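Long-range contacts in SusD superfamily protein (Bacteroides vulgatus ATCC 8482, PDB 3JQ0), which is of unknown function but, as a SusD-family outer-membrane protein, probably binds nutrients such as sugars at the cell surface: residues R262-P267 and L295-V300; Y41-I46 and V300-Y305; S319-Y324 and I338-Q343. One frame throughout, in Å; residues are numbered along the deposited sequence.

In the fold
The three contacts lie on the same side of the chain's centre, with their centres 11 to 12 Å apart. Contacts 1 and 2 share Val300 and meet at the small sheet of strands 41-43 and 299-300; Gln299 OE1 probably accepts a hydrogen bond from Ile46 N at 3.1 Å. Contact 3, in the hairpin 320-326/332-339, probably reaches contact 1 through a hydrogen bond between Thr339 OG1 and Leu265 O, 2.9 Å apart. It meets contact 2 by packing, with Tyr305 CZ 3.6 Å from Ala322 CB and Ile46 CD1 3.7 Å from Val323 CG2. A glycerol, probably from the crystallisation liquor, is hydrogen-bonded to Tyr305 OH.

Contact 1: R262-P267 and L295-V300; sequences RMRLIP and LTQLQV
Arg264 and Gln297 run side by side, pointing the same way, along the polar flank of the contact. Leaving CB, the arginine puts CG anti to its own carbonyl carbon and folds at chi2 (-76°), a bend that brings Arg264 CD to 3.2 Å from Gln297 OE1. Further out, OE1 lies over one guanidinium face, displaced from its centre, with amide and guanidinium planes 23° apart; NE is too poorly aligned with it to make a hydrogen bond. At the tip, Arg264 NH1 turns back to Met263 O (2.8 Å), staying near the guanidinium plane but meeting the carbonyl from above its plane. With an alanine here, Met263 O would probably lose this donor and the Gln297 amide the flat surface beside it. The backbone joins a short, loosely formed helical turn, 262-265, to the loop entering strand 299-300, through one bridge between Leu265 and Thr296. Arg264 O is gripped twice, by Gln297 N at 2.8 Å and Leu298 N at 3.2 Å, while Leu295 N donates to Arg262 O (2.9 Å). Leu265 CD2 packs 3.9 Å from Leu298 CB, and beside the arginine tip Met263 CE touches Leu295 CD2.

Contact 2: Y41-I46 and V300-Y305; sequences YGDNPI and VRREFY
Asp43 stands between Arg301 and Arg302 with its carboxylate turned steeply to both, 85° from the first guanidinium plane and 77° from the second. Asp43 OD1 takes Arg301 NH1 at 2.7 Å, met nearly head-on along its C-O bond and close to the guanidinium plane; this is one of two deposited arginine conformers. Asp43 OD2 serves Arg302 twice from opposite faces of the carboxylate: the backbone N binds at 2.8 Å in an almost straight bond, and Arg302 NE closes a second salt bridge at 3.0 Å. The Arg302 chain bends at chi3 (-64°), which helps bring NE back over the oxygen already held by its own backbone. This salt-bridge network fastens the end of the short strand 41-43 to the turn that follows strand 299-300, its partner in a small antiparallel sheet, so parts of the chain some 250 residues apart are joined. In the same Arg301 conformer, Gly42 C lies 3.5 Å above the centre of the guanidinium; Gly42's backbone angles would jam a side chain against the preceding carbonyl. Water 3 links Asp43 OD1 to Arg302 NH2, and water 2 links OD2 to Glu303 N. On the buried side Tyr41 CE1 meets Val300 CG2 at 3.9 Å, while the Tyr41 hydroxyl is hydrogen-bonded to Glu35. Ile46 CG2 lies 4.0 Å from Arg302 CD, the two side chains running antiparallel.

Contact 3: S319-Y324 and I338-Q343; sequences SLKAVY and ITYKFQ
Lys321 lays its CB squarely over the ring of Tyr340, 3.7 Å from the centroid and 10° off the normal, a CH-pi contact at the tight part of this interface. The lysine chain then runs beside the ring in the same direction, and in the conformer described, one of two deposited, Lys321 CD comes to 3.6 Å from Tyr340 OH. Gln343 NE2 lies over the centre of the opposite ring face, fixed there by a hydrogen bond to Tyr340 O (2.8 Å), so the ring is held between lysine and amide. The off-staggered chi1 of Tyr340 (-144°) helps lay its ring against Lys321. Asp289 receives both polar ends, one carboxylate oxygen bonding to Tyr340 OH and the other making a salt bridge with Lys321 NZ in this conformer. Next to this CH-pi contact, Ile338 CG1 packs 3.8 Å from Lys321 CB. The two backbones form an antiparallel hydrogen-bonded pair: Ile338 N donates to Lys321 O at 2.8 Å, and Lys321 N donates in return to Ile338 O. Both bonds lie in the acceptor's carbonyl plane.

Toward Ser319 the pairing becomes looser. Tyr340 N still reaches Ser319 O at 2.9 Å, but it comes from above the carbonyl plane and at a bent angle. Water 4 donates to Ser319 OG, which also bonds to Arg315 O, and accepts from Lys341 NZ, which is also held by Met443 O and forms a salt bridge with Glu445. At this end helix 315-319 gives way to strand 320-326, the Ser319 and Lys341 side chains touch Phe229 of helix 229-233, and beyond the turn Phe342 packs on strand 359-363, while farther along the hairpin Ala322 touches Tyr334 of strand 332-339.

Contact 1: R262-P267 and L295-V300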
loop_
_atom_site.group_PDB
_atom_site.type_symbol
_atom_site.label_atom_id
_atom_site.label_comp_id
_atom_site.label_asym_id
_atom_site.label_seq_id
_atom_site.Cartn_x
_atom_site.Cartn_y
_atom_site.Cartn_z
ATOM N N ARG A 262 5.808 7.011 12.486
ATOM C CA ARG A 262 5.805 7.840 13.689
ATOM C C ARG A 262 6.069 9.308 13.356
ATOM O O ARG A 262 5.418 10.200 13.899
ATOM C CB ARG A 262 6.915 7.329 14.612
ATOM C CG ARG A 262 7.157 8.151 15.852
ATOM C CD ARG A 262 8.074 7.481 16.838
ATOM N NE ARG A 262 9.311 7.040 16.219
ATOM C CZ ARG A 262 10.407 7.762 16.075
ATOM N NH1 ARG A 262 10.477 8.987 16.570
ATOM N NH2 ARG A 262 11.470 7.260 15.458
HETATM N N MSE A 263 7.045 9.551 12.477
HETATM C CA MSE A 263 7.516 10.918 12.245
HETATM C C MSE A 263 6.818 11.639 11.083
HETATM O O MSE A 263 7.174 12.798 10.808
HETATM C CB MSE A 263 9.029 10.948 12.061
HETATM C CG MSE A 263 9.790 10.581 13.329
HETATM SE SE MSE A 263 9.568 11.866 14.756
HETATM C CE MSE A 263 10.567 13.344 13.979
ATOM N N ARG A 264 5.814 11.020 10.466
ATOM C CA ARG A 264 5.009 11.711 9.460
ATOM C C ARG A 264 3.505 11.686 9.700
ATOM O O ARG A 264 2.824 12.538 9.128
ATOM C CB ARG A 264 5.353 11.222 8.036
ATOM C CG ARG A 264 6.800 11.412 7.633
ATOM C CD ARG A 264 7.118 12.823 7.287
ATOM N NE ARG A 264 8.529 13.054 6.984
ATOM C CZ ARG A 264 9.435 13.521 7.819
ATOM N NH1 ARG A 264 9.202 13.717 9.092
ATOM N NH2 ARG A 264 10.648 13.828 7.333
ATOM N N LEU A 265 2.973 10.705 10.441
ATOM C CA LEU A 265 1.539 10.504 10.534
ATOM C C LEU A 265 0.977 10.575 11.958
ATOM O O LEU A 265 -0.223 10.457 12.100
ATOM C CB LEU A 265 1.147 9.148 9.909
ATOM C CG LEU A 265 1.200 9.120 8.385
ATOM C CD1 LEU A 265 0.928 7.707 7.876
ATOM C CD2 LEU A 265 0.198 10.076 7.803
ATOM N N ILE A 266 1.816 10.676 13.007
ATOM C CA ILE A 266 1.341 10.454 14.383
ATOM C C ILE A 266 1.363 11.762 15.177
ATOM O O ILE A 266 2.260 12.591 15.003
ATOM C CB ILE A 266 2.218 9.329 15.032
ATOM C CG1 ILE A 266 1.967 8.002 14.340
ATOM C CG2 ILE A 266 2.065 9.216 16.571
ATOM C CD1 ILE A 266 0.556 7.461 14.429
ATOM N N PRO A 267 0.366 11.974 16.060
ATOM C CA PRO A 267 0.312 13.224 16.856
ATOM C C PRO A 267 1.401 13.284 17.913
ATOM O O PRO A 267 1.870 12.271 18.418
ATOM C CB PRO A 267 -1.061 13.128 17.541
ATOM C CG PRO A 267 -1.312 11.629 17.647
ATOM C CD PRO A 267 -0.786 11.114 16.338
ATOM N N LEU A 295 5.251 12.921 14.945
ATOM C CA LEU A 295 5.111 14.168 14.229
ATOM C C LEU A 295 4.196 13.935 13.030
ATOM O O LEU A 295 4.342 12.925 12.344
ATOM C CB LEU A 295 6.492 14.629 13.788
ATOM C CG LEU A 295 6.720 16.013 13.246
ATOM C CD1 LEU A 295 6.740 16.998 14.378
ATOM C CD2 LEU A 295 8.119 16.086 12.524
ATOM N N THR A 296 3.244 14.841 12.794
ATOM C CA THR A 296 2.336 14.734 11.672
ATOM C C THR A 296 2.668 15.776 10.624
ATOM O O THR A 296 2.562 16.994 10.885
ATOM C CB THR A 296 0.873 14.906 12.129
ATOM O OG1 THR A 296 0.602 13.922 13.118
ATOM C CG2 THR A 296 -0.118 14.790 11.006
ATOM N N GLN A 297 3.077 15.304 9.438
ATOM C CA GLN A 297 3.249 16.186 8.271
ATOM C C GLN A 297 2.292 15.921 7.108
ATOM O O GLN A 297 2.182 16.747 6.224
ATOM C CB GLN A 297 4.714 16.113 7.765
ATOM C CG GLN A 297 5.712 16.662 8.746
ATOM C CD GLN A 297 7.109 16.684 8.247
ATOM O OE1 GLN A 297 7.424 16.051 7.231
ATOM N NE2 GLN A 297 7.988 17.382 8.978
ATOM N N LEU A 298 1.567 14.786 7.161
ATOM C CA LEU A 298 0.507 14.441 6.236
ATOM C C LEU A 298 -0.747 14.261 7.078
ATOM O O LEU A 298 -0.742 13.426 7.993
ATOM C CB LEU A 298 0.817 13.143 5.475
ATOM C CG LEU A 298 1.761 13.232 4.270
ATOM C CD1 LEU A 298 2.139 11.827 3.799
ATOM C CD2 LEU A 298 1.131 14.099 3.134
ATOM N N GLN A 299 -1.771 15.080 6.831
ATOM C CA GLN A 299 -2.980 15.141 7.656
ATOM C C GLN A 299 -4.179 14.689 6.850
ATOM O O GLN A 299 -4.579 15.345 5.874
ATOM C CB GLN A 299 -3.148 16.591 8.123
ATOM C CG GLN A 299 -4.452 16.853 8.852
ATOM C CD GLN A 299 -4.601 16.091 10.133
ATOM O OE1 GLN A 299 -3.797 16.294 11.066
ATOM N NE2 GLN A 299 -5.631 15.253 10.232
ATOM N N VAL A 300 -4.822 13.613 7.308
ATOM C CA VAL A 300 -6.084 13.181 6.756
ATOM C C VAL A 300 -7.050 14.369 6.804
ATOM O O VAL A 300 -7.183 15.033 7.841
ATOM C CB VAL A 300 -6.641 11.972 7.519
ATOM C CG1 VAL A 300 -8.095 11.627 7.104
ATOM C CG2 VAL A 300 -5.699 10.749 7.400
#

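Contact 2: Y41-I46 and V300-Y305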
loop_
_atom_site.group_PDB
_atom_site.type_symbol
_atom_site.label_atom_id
_atom_site.label_comp_id
_atom_site.label_asym_id
_atom_site.label_seq_id
_atom_site.Cartn_x
_atom_site.Cartn_y
_atom_site.Cartn_z
ATOM N N TYR A 41 -5.362 13.124 2.063
ATOM C CA TYR A 41 -4.639 14.138 2.805
ATOM C C TYR A 41 -4.806 15.507 2.178
ATOM O O TYR A 41 -5.495 15.659 1.184
ATOM C CB TYR A 41 -3.127 13.792 2.928
ATOM C CG TYR A 41 -2.858 12.387 3.377
ATOM C CD1 TYR A 41 -2.788 12.049 4.709
ATOM C CD2 TYR A 41 -2.745 11.367 2.453
ATOM C CE1 TYR A 41 -2.588 10.745 5.105
ATOM C CE2 TYR A 41 -2.562 10.054 2.822
ATOM C CZ TYR A 41 -2.495 9.728 4.192
ATOM O OH TYR A 41 -2.291 8.440 4.622
ATOM N N GLY A 42 -4.172 16.523 2.775
ATOM C CA GLY A 42 -4.139 17.864 2.216
ATOM C C GLY A 42 -4.502 18.959 3.188
ATOM O O GLY A 42 -4.187 20.127 2.932
ATOM N N ASP A 43 -5.129 18.625 4.330
ATOM C CA ASP A 43 -5.321 19.632 5.364
ATOM C C ASP A 43 -3.970 19.927 6.046
ATOM O O ASP A 43 -3.038 19.111 6.047
ATOM C CB ASP A 43 -6.391 19.216 6.378
ATOM C CG ASP A 43 -7.825 19.463 5.938
ATOM O OD1 ASP A 43 -8.005 20.001 4.823
ATOM O OD2 ASP A 43 -8.737 19.129 6.739
ATOM N N ASN A 44 -3.877 21.085 6.678
ATOM C CA ASN A 44 -2.736 21.360 7.516
ATOM C C ASN A 44 -2.752 20.423 8.720
ATOM O O ASN A 44 -3.827 20.156 9.285
ATOM C CB ASN A 44 -2.738 22.804 8.037
ATOM C CG ASN A 44 -2.368 23.820 7.005
ATOM O OD1 ASN A 44 -2.007 23.486 5.877
ATOM N ND2 ASN A 44 -2.347 25.074 7.401
ATOM N N PRO A 45 -1.603 19.921 9.151
ATOM C CA PRO A 45 -1.552 19.142 10.400
ATOM C C PRO A 45 -2.324 19.836 11.532
ATOM O O PRO A 45 -2.053 21.012 11.853
ATOM C CB PRO A 45 -0.061 19.025 10.661
ATOM C CG PRO A 45 0.562 19.018 9.265
ATOM C CD PRO A 45 -0.279 20.045 8.512
ATOM N N ILE A 46 -3.245 19.131 12.149
ATOM C CA ILE A 46 -4.069 19.753 13.149
ATOM C C ILE A 46 -3.275 20.223 14.364
ATOM O O ILE A 46 -3.676 21.194 15.020
ATOM C CB ILE A 46 -5.272 18.898 13.556
ATOM C CG1 ILE A 46 -4.870 17.563 14.242
ATOM C CG2 ILE A 46 -6.170 18.669 12.336
ATOM C CD1 ILE A 46 -6.055 16.657 14.628
ATOM N N VAL A 300 -4.822 13.613 7.308
ATOM C CA VAL A 300 -6.084 13.181 6.756
ATOM C C VAL A 300 -7.050 14.369 6.804
ATOM O O VAL A 300 -7.183 15.033 7.841
ATOM C CB VAL A 300 -6.641 11.972 7.519
ATOM C CG1 VAL A 300 -8.095 11.627 7.104
ATOM C CG2 VAL A 300 -5.699 10.749 7.400
ATOM N N ARG A 301 -7.774 14.604 5.713
ATOM C CA ARG A 301 -8.727 15.713 5.640
ATOM C C ARG A 301 -9.707 15.580 6.809
ATOM O O ARG A 301 -10.306 14.518 7.025
ATOM C CB ARG A 301 -9.507 15.638 4.328
ATOM C CG ARG A 301 -8.688 15.957 3.102
ATOM C CD ARG A 301 -8.379 17.458 2.967
ATOM N NE ARG A 301 -7.816 17.805 1.672
ATOM C CZ ARG A 301 -7.562 19.054 1.282
ATOM N NH1 ARG A 301 -7.743 20.054 2.104
ATOM N NH2 ARG A 301 -7.085 19.293 0.062
ATOM N N ARG A 302 -9.920 16.674 7.518
ATOM C CA ARG A 302 -10.796 16.650 8.700
ATOM C C ARG A 302 -12.212 16.188 8.334
ATOM O O ARG A 302 -12.846 15.418 9.054
ATOM C CB ARG A 302 -10.804 18.016 9.357
ATOM C CG ARG A 302 -9.478 18.415 9.957
ATOM C CD ARG A 302 -9.434 19.863 10.321
ATOM N NE ARG A 302 -9.543 20.676 9.138
ATOM C CZ ARG A 302 -9.814 21.959 9.140
ATOM N NH1 ARG A 302 -9.969 22.601 10.301
ATOM N NH2 ARG A 302 -9.915 22.626 8.003
ATOM N N GLU A 303 -12.712 16.639 7.192
ATOM C CA GLU A 303 -14.040 16.323 6.708
ATOM C C GLU A 303 -14.197 14.819 6.412
ATOM O O GLU A 303 -15.290 14.258 6.473
ATOM C CB GLU A 303 -14.256 17.190 5.439
ATOM C CG GLU A 303 -15.618 17.071 4.770
ATOM C CD GLU A 303 -15.736 17.777 3.402
ATOM O OE1 GLU A 303 -14.779 18.434 2.912
ATOM O OE2 GLU A 303 -16.801 17.616 2.778
ATOM N N PHE A 304 -13.100 14.168 6.055
ATOM C CA PHE A 304 -13.160 12.771 5.662
ATOM C C PHE A 304 -13.629 11.873 6.784
ATOM O O PHE A 304 -14.274 10.856 6.519
ATOM C CB PHE A 304 -11.806 12.313 5.135
ATOM C CG PHE A 304 -11.796 10.895 4.657
ATOM C CD1 PHE A 304 -12.322 10.549 3.435
ATOM C CD2 PHE A 304 -11.305 9.879 5.481
ATOM C CE1 PHE A 304 -12.356 9.209 3.024
ATOM C CE2 PHE A 304 -11.340 8.536 5.052
ATOM C CZ PHE A 304 -11.832 8.246 3.809
ATOM N N TYR A 305 -13.341 12.240 8.036
ATOM C CA TYR A 305 -13.704 11.384 9.144
ATOM C C TYR A 305 -15.185 11.060 9.145
ATOM O O TYR A 305 -15.548 9.945 9.491
ATOM C CB TYR A 305 -13.284 11.992 10.502
ATOM C CG TYR A 305 -13.584 11.099 11.677
ATOM C CD1 TYR A 305 -12.704 10.105 12.048
ATOM C CD2 TYR A 305 -14.791 11.195 12.358
ATOM C CE1 TYR A 305 -12.977 9.246 13.090
ATOM C CE2 TYR A 305 -15.078 10.321 13.399
ATOM C CZ TYR A 305 -14.190 9.336 13.744
ATOM O OH TYR A 305 -14.475 8.467 14.737
HETATM O O HOH W 1 -6.041 16.580 -1.281
HETATM O O HOH W 2 -11.354 18.843 5.731
HETATM O O HOH W 3 -9.947 21.959 5.163
#

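Contact 3: S319-Y324 and I338-Q343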
loop_
_atom_site.group_PDB
_atom_site.type_symbol
_atom_site.label_atom_id
_atom_site.label_comp_id
_atom_site.label_asym_id
_atom_site.label_seq_id
_atom_site.Cartn_x
_atom_site.Cartn_y
_atom_site.Cartn_z
ATOM N N SER A 319 -9.210 2.650 11.794
ATOM C CA SER A 319 -8.309 3.398 10.921
ATOM C C SER A 319 -8.006 4.796 11.387
ATOM O O SER A 319 -6.894 5.297 11.187
ATOM C CB SER A 319 -8.906 3.487 9.509
ATOM O OG SER A 319 -9.054 2.192 8.912
ATOM N N LEU A 320 -9.014 5.448 12.002
ATOM C CA LEU A 320 -8.941 6.853 12.411
ATOM C C LEU A 320 -9.479 7.004 13.794
ATOM O O LEU A 320 -10.446 6.329 14.164
ATOM C CB LEU A 320 -9.783 7.721 11.477
ATOM C CG LEU A 320 -9.401 7.743 10.020
ATOM C CD1 LEU A 320 -10.444 8.479 9.162
ATOM C CD2 LEU A 320 -8.009 8.298 9.808
ATOM N N LYS A 321 -8.951 7.984 14.528
ATOM C CA LYS A 321 -9.583 8.430 15.774
ATOM C C LYS A 321 -9.865 9.915 15.676
ATOM O O LYS A 321 -9.002 10.702 15.292
ATOM C CB LYS A 321 -8.769 8.115 17.031
ATOM C CG LYS A 321 -9.510 8.533 18.315
ATOM C CD LYS A 321 -8.924 7.924 19.590
ATOM C CE LYS A 321 -9.835 8.074 20.824
ATOM N NZ LYS A 321 -9.754 6.865 21.696
ATOM N N ALA A 322 -11.075 10.295 16.061
ATOM C CA ALA A 322 -11.441 11.707 16.146
ATOM C C ALA A 322 -10.938 12.271 17.463
ATOM O O ALA A 322 -11.241 11.734 18.540
ATOM C CB ALA A 322 -12.976 11.850 16.043
ATOM N N VAL A 323 -10.272 13.408 17.382
ATOM C CA VAL A 323 -9.967 14.201 18.556
ATOM C C VAL A 323 -10.758 15.513 18.514
ATOM O O VAL A 323 -11.138 16.009 17.455
ATOM C CB VAL A 323 -8.449 14.435 18.737
ATOM C CG1 VAL A 323 -7.700 13.101 18.882
ATOM C CG2 VAL A 323 -7.819 15.287 17.635
ATOM N N TYR A 324 -11.031 15.981 19.706
ATOM C CA TYR A 324 -11.884 17.108 19.992
ATOM C C TYR A 324 -11.095 18.098 20.827
ATOM O O TYR A 324 -9.998 17.830 21.340
ATOM C CB TYR A 324 -13.169 16.638 20.746
ATOM C CG TYR A 324 -13.996 15.667 19.963
ATOM C CD1 TYR A 324 -13.603 14.335 19.817
ATOM C CD2 TYR A 324 -15.182 16.071 19.361
ATOM C CE1 TYR A 324 -14.343 13.448 19.074
ATOM C CE2 TYR A 324 -15.929 15.177 18.612
ATOM C CZ TYR A 324 -15.493 13.882 18.433
ATOM O OH TYR A 324 -16.235 12.974 17.680
ATOM N N ILE A 338 -6.816 11.588 13.803
ATOM C CA ILE A 338 -5.450 11.082 13.902
ATOM C C ILE A 338 -5.391 9.690 13.264
ATOM O O ILE A 338 -6.345 8.904 13.283
ATOM C CB ILE A 338 -4.880 11.067 15.339
ATOM C CG1 ILE A 338 -5.693 10.145 16.235
ATOM C CG2 ILE A 338 -4.813 12.471 15.903
ATOM C CD1 ILE A 338 -5.028 9.826 17.606
ATOM N N THR A 339 -4.240 9.438 12.653
ATOM C CA THR A 339 -3.914 8.141 12.060
ATOM C C THR A 339 -3.921 7.061 13.121
ATOM O O THR A 339 -3.239 7.183 14.129
ATOM C CB THR A 339 -2.517 8.223 11.445
ATOM O OG1 THR A 339 -2.429 9.343 10.587
ATOM C CG2 THR A 339 -2.149 6.935 10.732
ATOM N N TYR A 340 -4.669 5.973 12.898
ATOM C CA TYR A 340 -4.933 5.042 14.009
ATOM C C TYR A 340 -4.762 3.564 13.639
ATOM O O TYR A 340 -4.787 2.750 14.533
ATOM C CB TYR A 340 -6.350 5.301 14.567
ATOM C CG TYR A 340 -6.499 5.127 16.067
ATOM C CD1 TYR A 340 -5.771 5.897 16.954
ATOM C CD2 TYR A 340 -7.463 4.264 16.564
ATOM C CE1 TYR A 340 -5.969 5.760 18.318
ATOM C CE2 TYR A 340 -7.673 4.153 17.923
ATOM C CZ TYR A 340 -6.932 4.905 18.777
ATOM O OH TYR A 340 -7.157 4.797 20.158
ATOM N N LYS A 341 -4.526 3.225 12.371
ATOM C CA LYS A 341 -4.536 1.813 11.992
ATOM C C LYS A 341 -3.448 0.983 12.644
ATOM O O LYS A 341 -3.652 -0.149 13.004
ATOM C CB LYS A 341 -4.411 1.700 10.469
ATOM C CG LYS A 341 -4.292 0.253 9.968
ATOM C CD LYS A 341 -4.376 0.173 8.437
ATOM C CE LYS A 341 -5.822 0.178 7.936
ATOM N NZ LYS A 341 -5.890 0.202 6.438
ATOM N N PHE A 342 -2.225 1.533 12.673
ATOM C CA PHE A 342 -1.061 0.834 13.211
ATOM C C PHE A 342 -0.823 1.316 14.636
ATOM O O PHE A 342 -0.460 2.467 14.884
ATOM C CB PHE A 342 0.143 0.988 12.290
ATOM C CG PHE A 342 -0.107 0.400 10.911
ATOM C CD1 PHE A 342 -0.036 -0.953 10.698
ATOM C CD2 PHE A 342 -0.448 1.203 9.828
ATOM C CE1 PHE A 342 -0.254 -1.507 9.462
ATOM C CE2 PHE A 342 -0.675 0.639 8.586
ATOM C CZ PHE A 342 -0.576 -0.713 8.410
ATOM N N GLN A 343 -1.076 0.432 15.588
ATOM C CA GLN A 343 -1.028 0.743 16.994
ATOM C C GLN A 343 0.261 0.374 17.681
ATOM O O GLN A 343 0.509 0.780 18.834
ATOM C CB GLN A 343 -2.206 0.094 17.715
ATOM C CG GLN A 343 -3.558 0.671 17.360
ATOM C CD GLN A 343 -3.804 2.005 18.046
ATOM O OE1 GLN A 343 -3.562 2.177 19.255
ATOM N NE2 GLN A 343 -4.322 2.947 17.285
HETATM O O HOH W 4 -8.521 1.388 6.242
#